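PDB 4JJJ: cellulose 1,4-beta-cellobiosidase from Thermobifida fusca, which probably hydrolyses the beta-1,4 bonds of cellulose to release cellobiose, this chain being the family 48 glycoside hydrolase domain of a longer enzyme. Local coordinates for residues S467-S472 against L488-V493; N412-F417 against S496-V501. The protein carries 1 engineered substitution. All coordinates share one frame; numbering follows the deposited sequence. Where two conformers were deposited one is given.

Interaction 1: S467-S472 against L488-V493; sequences SDLEWS and LHVQVV. With ZN (zinc ion), chain B.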
loop_
_atom_site.group_PDB
_atom_site.type_symbol
_atom_site.label_atom_id
_atom_site.label_comp_id
_atom_site.label_asym_id
_atom_site.label_seq_id
_atom_site.Cartn_x
_atom_site.Cartn_y
_atom_site.Cartn_z
ATOM N N SER A 467 -1.184 18.542 3.119
ATOM C CA SER A 467 -1.988 17.619 2.397
ATOM C C SER A 467 -1.452 17.371 0.988
ATOM O O SER A 467 -0.911 16.293 0.693
ATOM C CB SER A 467 -3.466 18.078 2.369
ATOM O OG SER A 467 -4.184 17.197 1.496
ATOM N N ASP A 468 -1.475 18.372 0.120
ATOM C CA ASP A 468 -1.051 18.181 -1.275
ATOM C C ASP A 468 0.271 18.842 -1.518
ATOM O O ASP A 468 0.500 20.002 -1.090
ATOM C CB ASP A 468 -2.122 18.759 -2.228
ATOM C CG ASP A 468 -1.946 18.352 -3.660
ATOM O OD1 ASP A 468 -1.644 17.159 -3.975
ATOM O OD2 ASP A 468 -2.223 19.260 -4.503
ATOM N N LEU A 469 1.138 18.141 -2.243
ATOM C CA LEU A 469 2.449 18.592 -2.567
ATOM C C LEU A 469 2.564 18.757 -4.104
ATOM O O LEU A 469 1.934 18.020 -4.853
ATOM C CB LEU A 469 3.477 17.578 -2.142
ATOM C CG LEU A 469 3.496 17.215 -0.656
ATOM C CD1 LEU A 469 4.528 16.213 -0.357
ATOM C CD2 LEU A 469 3.679 18.435 0.237
ATOM N N GLU A 470 3.369 19.742 -4.534
ATOM C CA GLU A 470 3.693 19.966 -5.933
ATOM C C GLU A 470 5.208 19.912 -6.122
ATOM O O GLU A 470 5.970 20.682 -5.453
ATOM C CB GLU A 470 3.219 21.331 -6.425
ATOM C CG GLU A 470 3.453 21.550 -7.940
ATOM C CD GLU A 470 2.549 20.815 -8.908
ATOM O OE1 GLU A 470 1.544 20.264 -8.460
ATOM O OE2 GLU A 470 2.854 20.781 -10.117
ATOM N N TRP A 471 5.653 18.981 -6.952
ATOM C CA TRP A 471 7.058 18.692 -7.156
ATOM C C TRP A 471 7.526 19.337 -8.508
ATOM O O TRP A 471 6.768 19.484 -9.451
ATOM C CB TRP A 471 7.208 17.183 -7.328
ATOM C CG TRP A 471 6.912 16.460 -6.058
ATOM C CD1 TRP A 471 5.737 15.910 -5.632
ATOM C CD2 TRP A 471 7.853 16.342 -4.934
ATOM N NE1 TRP A 471 5.844 15.445 -4.295
ATOM C CE2 TRP A 471 7.142 15.684 -3.871
ATOM C CE3 TRP A 471 9.174 16.681 -4.764
ATOM C CZ2 TRP A 471 7.723 15.442 -2.643
ATOM C CZ3 TRP A 471 9.764 16.361 -3.567
ATOM C CH2 TRP A 471 9.053 15.827 -2.525
ATOM N N SER A 472 8.800 19.660 -8.542
ATOM C CA SER A 472 9.413 20.142 -9.712
ATOM C C SER A 472 10.877 19.757 -9.728
ATOM O O SER A 472 11.492 19.591 -8.698
ATOM C CB SER A 472 9.195 21.640 -9.892
ATOM O OG SER A 472 9.733 22.369 -8.825
ATOM N N LEU A 488 15.902 20.061 -7.193
ATOM C CA LEU A 488 14.713 19.282 -6.892
ATOM C C LEU A 488 13.900 19.987 -5.813
ATOM O O LEU A 488 14.435 20.360 -4.762
ATOM C CB LEU A 488 15.164 17.959 -6.324
ATOM C CG LEU A 488 13.973 17.047 -5.888
ATOM C CD1 LEU A 488 13.002 16.731 -6.995
ATOM C CD2 LEU A 488 14.665 15.800 -5.283
ATOM N N HIS A 489 12.655 20.298 -6.142
ATOM C CA HIS A 489 11.843 21.145 -5.329
ATOM C C HIS A 489 10.471 20.606 -4.982
ATOM O O HIS A 489 9.884 19.936 -5.739
ATOM C CB HIS A 489 11.563 22.503 -6.081
ATOM C CG HIS A 489 12.772 23.179 -6.558
ATOM N ND1 HIS A 489 13.450 24.059 -5.758
ATOM C CD2 HIS A 489 13.416 23.145 -7.742
ATOM C CE1 HIS A 489 14.483 24.532 -6.424
ATOM N NE2 HIS A 489 14.457 24.019 -7.651
ATOM N N VAL A 490 9.994 20.958 -3.805
ATOM C CA VAL A 490 8.651 20.683 -3.439
ATOM C C VAL A 490 8.042 21.936 -2.755
ATOM O O VAL A 490 8.699 22.634 -1.914
ATOM C CB VAL A 490 8.576 19.453 -2.481
ATOM C CG1 VAL A 490 9.240 19.714 -1.130
ATOM C CG2 VAL A 490 7.140 19.122 -2.177
ATOM N N GLN A 491 6.741 22.142 -3.014
ATOM C CA GLN A 491 5.960 23.162 -2.308
ATOM C C GLN A 491 4.623 22.505 -1.839
ATOM O O GLN A 491 4.085 21.580 -2.512
ATOM C CB GLN A 491 5.798 24.486 -3.144
ATOM C CG GLN A 491 5.070 24.256 -4.406
ATOM C CD GLN A 491 4.901 25.537 -5.218
ATOM O OE1 GLN A 491 4.662 26.593 -4.668
ATOM N NE2 GLN A 491 4.796 25.324 -6.516
ATOM N N VAL A 492 4.204 22.940 -0.667
ATOM C CA VAL A 492 2.942 22.508 -0.079
ATOM C C VAL A 492 1.880 23.435 -0.670
ATOM O O VAL A 492 1.985 24.674 -0.478
ATOM C CB VAL A 492 2.962 22.582 1.451
ATOM C CG1 VAL A 492 1.613 22.163 2.039
ATOM C CG2 VAL A 492 4.123 21.703 1.960
ATOM N N VAL A 493 0.881 22.862 -1.321
ATOM C CA VAL A 493 -0.194 23.644 -1.938
ATOM C C VAL A 493 -1.571 23.480 -1.301
ATOM O O VAL A 493 -2.548 24.119 -1.746
ATOM C CB VAL A 493 -0.256 23.391 -3.462
ATOM C CG1 VAL A 493 1.088 23.847 -4.089
ATOM C CG2 VAL A 493 -0.537 21.985 -3.804
HETATM ZN ZN ZN B . -2.040 19.016 -6.486
HETATM O O HOH W 1 -2.083 16.641 -6.559
HETATM O O HOH W 2 -0.039 19.050 -6.102
HETATM O O HOH W 3 7.746 22.497 -6.691
HETATM O O HOH W 4 -2.201 18.669 -6.077
HETATM O O HOH W 5 -3.329 17.515 -6.849
HETATM O O HOH W 6 -2.455 21.134 -7.206
#
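Val490 sets its CB over one face of the Trp471 indole, 3.6 Å from the centroid of the Trp471 six-membered ring, a CH-pi contact, and CG2 reaches further along the same face toward the rim. Trp471 CG, anti to its carbonyl carbon (chi1 -68°), sends the ring out on the side of the sheet where Val490 lies, and the two side chains run alongside each other. On the same face of the sheet, Leu469 CD2 crosses to Val492 CG2 at 3.7 Å. The other face carries Ser472, whose OG comes 3.3 Å from His489 CB, and Glu470 beside Gln491.

Two pairs of backbone bonds hold this register. Glu470 N gives to Gln491 O at 2.8 Å in a nearly straight bond (166°), and Glu470 O takes Gln491 N; Ser472 and His489 repeat the exchange. Beyond them Val493 N bonds to Asp468 O.

Beside that last bond, in the conformer given, Asp468 OD2 lies 2.0 Å from a zinc ion. A water is modelled almost on top of the metal and Asp468 and Glu470 have second conformers, so the site is probably only partly occupied and its detail is doubtful.

Further out, Trp471 NE1 is satisfied by Asn412 O, Gln418 of helix 416-432 touches Leu469 and Trp471, and Trp447 of helix 435-450 packs on Val490 and Val492. The arrangement is an antiparallel two-stranded hairpin with a long connection, its apolar face laid on helices of the (alpha/alpha)6 barrel and a zinc ion at one end.

Interaction 2: N412-F417 against S496-V501; sequences NNWFGF and SQDVGV. With BGC (beta-D-glucopyranose), chain C; GLC (alpha-D-glucopyranose), chain D; BGC (beta-D-glucopyranose), chain E.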
loop_
_atom_site.group_PDB
_atom_site.type_symbol
_atom_site.label_atom_id
_atom_site.label_comp_id
_atom_site.label_asym_id
_atom_site.label_seq_id
_atom_site.Cartn_x
_atom_site.Cartn_y
_atom_site.Cartn_z
ATOM N N ASN A 412 3.038 10.762 -5.739
ATOM C CA ASN A 412 3.757 11.366 -4.639
ATOM C C ASN A 412 3.294 12.779 -4.251
ATOM O O ASN A 412 3.939 13.493 -3.467
ATOM C CB ASN A 412 5.304 11.364 -4.851
ATOM C CG ASN A 412 6.063 11.485 -3.581
ATOM O OD1 ASN A 412 5.716 10.884 -2.536
ATOM N ND2 ASN A 412 7.183 12.276 -3.653
ATOM N N ASN A 413 2.123 13.195 -4.719
ATOM C CA ASN A 413 1.581 14.495 -4.319
ATOM C C ASN A 413 0.959 14.442 -2.893
ATOM O O ASN A 413 0.745 15.445 -2.251
ATOM C CB ASN A 413 0.589 14.917 -5.347
ATOM C CG ASN A 413 1.249 15.412 -6.637
ATOM O OD1 ASN A 413 2.450 15.257 -6.865
ATOM N ND2 ASN A 413 0.424 15.991 -7.517
ATOM N N TRP A 414 0.575 13.246 -2.420
ATOM C CA TRP A 414 -0.015 13.143 -1.019
ATOM C C TRP A 414 1.020 13.180 0.026
ATOM O O TRP A 414 1.941 12.332 0.031
ATOM C CB TRP A 414 -0.728 11.811 -0.974
ATOM C CG TRP A 414 -1.457 11.622 0.335
ATOM C CD1 TRP A 414 -2.303 12.530 0.951
ATOM C CD2 TRP A 414 -1.484 10.425 1.130
ATOM N NE1 TRP A 414 -2.777 12.001 2.118
ATOM C CE2 TRP A 414 -2.303 10.708 2.255
ATOM C CE3 TRP A 414 -0.815 9.214 1.065
ATOM C CZ2 TRP A 414 -2.520 9.746 3.231
ATOM C CZ3 TRP A 414 -1.030 8.287 2.013
ATOM C CH2 TRP A 414 -1.872 8.553 3.107
ATOM N N PHE A 415 0.920 14.166 0.920
ATOM C CA PHE A 415 1.818 14.279 2.063
ATOM C C PHE A 415 1.820 13.069 2.978
ATOM O O PHE A 415 2.837 12.880 3.649
ATOM C CB PHE A 415 1.562 15.548 2.847
ATOM C CG PHE A 415 2.447 15.769 4.015
ATOM C CD1 PHE A 415 3.735 16.321 3.893
ATOM C CD2 PHE A 415 2.013 15.436 5.261
ATOM C CE1 PHE A 415 4.549 16.562 4.979
ATOM C CE2 PHE A 415 2.811 15.642 6.367
ATOM C CZ PHE A 415 4.081 16.237 6.226
ATOM N N GLY A 416 0.772 12.303 2.956
ATOM C CA GLY A 416 0.744 11.091 3.789
ATOM C C GLY A 416 1.934 10.195 3.564
ATOM O O GLY A 416 2.441 9.576 4.502
ATOM N N PHE A 417 2.428 10.064 2.329
ATOM C CA PHE A 417 3.524 9.160 2.129
ATOM C C PHE A 417 4.804 9.666 2.770
ATOM O O PHE A 417 5.678 8.905 3.151
ATOM C CB PHE A 417 3.742 8.972 0.633
ATOM C CG PHE A 417 2.855 7.983 -0.039
ATOM C CD1 PHE A 417 2.691 6.695 0.467
ATOM C CD2 PHE A 417 2.126 8.370 -1.123
ATOM C CE1 PHE A 417 1.875 5.752 -0.212
ATOM C CE2 PHE A 417 1.322 7.466 -1.752
ATOM C CZ PHE A 417 1.208 6.177 -1.309
ATOM N N SER A 496 -4.822 20.139 5.472
ATOM C CA SER A 496 -6.013 19.406 5.929
ATOM C C SER A 496 -5.969 19.238 7.448
ATOM O O SER A 496 -5.022 19.620 8.107
ATOM C CB SER A 496 -6.043 18.045 5.271
ATOM O OG SER A 496 -5.261 17.196 6.003
ATOM N N GLN A 497 -7.016 18.579 7.931
ATOM C CA GLN A 497 -7.068 18.029 9.273
ATOM C C GLN A 497 -7.094 16.450 9.282
ATOM O O GLN A 497 -7.698 15.813 10.133
ATOM C CB GLN A 497 -8.307 18.578 10.001
ATOM C CG GLN A 497 -8.205 20.084 10.241
ATOM C CD GLN A 497 -9.231 20.534 11.235
ATOM O OE1 GLN A 497 -10.401 20.171 11.125
ATOM N NE2 GLN A 497 -8.830 21.354 12.185
ATOM N N ASP A 498 -6.468 15.876 8.279
ATOM C CA ASP A 498 -6.489 14.419 8.119
ATOM C C ASP A 498 -5.879 13.809 9.379
ATOM O O ASP A 498 -4.733 13.996 9.632
ATOM C CB ASP A 498 -5.747 14.061 6.855
ATOM C CG ASP A 498 -5.722 12.640 6.567
ATOM O OD1 ASP A 498 -5.503 11.819 7.481
ATOM O OD2 ASP A 498 -5.801 12.252 5.350
ATOM N N VAL A 499 -6.692 13.023 10.052
ATOM C CA VAL A 499 -6.287 12.592 11.416
ATOM C C VAL A 499 -5.212 11.491 11.322
ATOM O O VAL A 499 -4.429 11.337 12.258
ATOM C CB VAL A 499 -7.454 12.198 12.316
ATOM C CG1 VAL A 499 -8.382 13.425 12.487
ATOM C CG2 VAL A 499 -8.217 10.993 11.765
ATOM N N GLY A 500 -5.256 10.709 10.248
ATOM C CA GLY A 500 -4.285 9.628 10.026
ATOM C C GLY A 500 -2.906 10.241 9.788
ATOM O O GLY A 500 -1.873 9.839 10.376
ATOM N N VAL A 501 -2.868 11.213 8.891
ATOM C CA VAL A 501 -1.635 11.904 8.548
ATOM C C VAL A 501 -1.113 12.617 9.809
ATOM O O VAL A 501 0.054 12.613 10.085
ATOM C CB VAL A 501 -1.888 12.934 7.414
ATOM C CG1 VAL A 501 -0.673 13.867 7.277
ATOM C CG2 VAL A 501 -2.214 12.208 6.156
HETATM C C2 BGC C . -5.614 11.468 0.072
HETATM C C3 BGC C . -5.791 9.964 -0.102
HETATM C C4 BGC C . -5.958 9.274 1.269
HETATM C C5 BGC C . -6.946 9.957 2.234
HETATM C C6 BGC C . -6.833 9.455 3.676
HETATM C C1 BGC C . -6.663 12.038 0.995
HETATM O O1 BGC C . -6.354 13.462 1.150
HETATM O O2 BGC C . -5.708 12.005 -1.290
HETATM O O3 BGC C . -4.680 9.396 -0.803
HETATM O O4 BGC C . -6.386 7.917 1.134
HETATM O O5 BGC C . -6.695 11.362 2.276
HETATM O O6 BGC C . -5.597 9.762 4.269
HETATM C C1 GLC D . -7.092 11.986 1.159
HETATM C C2 GLC D . -6.124 11.516 0.150
HETATM C C3 GLC D . -6.240 9.980 -0.039
HETATM C C4 GLC D . -6.066 9.256 1.301
HETATM C C5 GLC D . -7.054 9.903 2.277
HETATM C C6 GLC D . -6.981 9.414 3.693
HETATM O O1 GLC D . -8.294 11.658 0.584
HETATM O O2 GLC D . -6.504 12.089 -1.177
HETATM O O3 GLC D . -5.341 9.510 -1.030
HETATM O O4 GLC D . -6.442 7.870 1.155
HETATM O O5 GLC D . -6.812 11.309 2.365
HETATM O O6 GLC D . -5.739 9.743 4.209
HETATM C C2 BGC E . -6.053 5.625 1.585
HETATM C C3 BGC E . -5.030 4.516 1.818
HETATM C C4 BGC E . -3.909 4.580 0.740
HETATM C C5 BGC E . -3.357 6.016 0.557
HETATM C C6 BGC E . -2.408 6.075 -0.617
HETATM C C1 BGC E . -5.394 6.986 1.465
HETATM O O2 BGC E . -6.957 5.679 2.681
HETATM O O3 BGC E . -5.744 3.256 1.796
HETATM O O4 BGC E . -2.860 3.668 1.126
HETATM O O5 BGC E . -4.469 6.900 0.364
HETATM O O6 BGC E . -3.043 5.648 -1.806
HETATM O O HOH W 7 -4.443 13.837 3.548
#
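Trp414 and Val501 meet through their outstretched branches: the tryptophan's CG stands anti to its main-chain nitrogen (chi1 -176°), carrying the indole across until CZ2 is 3.8 Å from Val501 CG2. Val501 turns its other methyl, CG1, away from its main-chain nitrogen (chi1 167°), to the edge of the Phe415 ring, where CG1 is 3.7 Å from Phe415 CD2. The valine thus wedges its two methyls against neighbouring aromatic residues, with CG2 also resting on Gly416 CA.

That CA lies 3.3 Å above the centre of the Trp414 ring, so the indole is backed by the main chain two residues on, and the glycine brings no side chain between its CA and the ring. The opposite face carries sugar. One glucose was modelled as overlapping alpha and beta anomers, and the next glucose of the chain extends over the rim, its C5 3.6 Å from Trp414 CZ3. Trp420 meets the indole edge-to-face.

Asp498 serves two ends. OD1 caps helix 499-516, taking Val501 N at 3.0 Å from above the carboxylate plane and Gly500 N weakly; OD2 comes within 2.7 Å of the beta anomer's O6. A water joins Trp414 NE1 to Asp498 OD2 and to O1 of that anomer. Ser496 OG accepts from Asp498 N in an ST turn, steadying the acid's backbone.

The contact therefore pairs an aromatic platform with a carboxylate already fixed by its helix cap, the usual chemistry of carbohydrate recognition. Two anomers at one position are consistent with a free reducing end, as expected of bound cellobiose, and Glu51, the predicted proton donor, is hydrogen-bonded through OE1 to a bound glucose.

Overall arrangement
From the N terminus, segment 412-417 comes first and leads into helix 416-432; helix 435-450 follows, then strand 465-473, a 14-residue connection and strand 488-496, which runs almost directly into helix 499-516. Interaction 1 closes the short loop of the hairpin. Interaction 2 closes a longer one, 78 residues between its segments, and encloses both segments of interaction 1, the second strand ending at Ser496, where segment 496-501 begins, so the two nest without crossing. Their centres lie 13 Å apart, and they touch: Leu469 N to Asn413 O (2.7 Å) and Ser467 O to Phe415 N (2.8 Å), probable hydrogen bonds that tie the first strand to the approach to helix 416-432, beside the sugar-binding pocket.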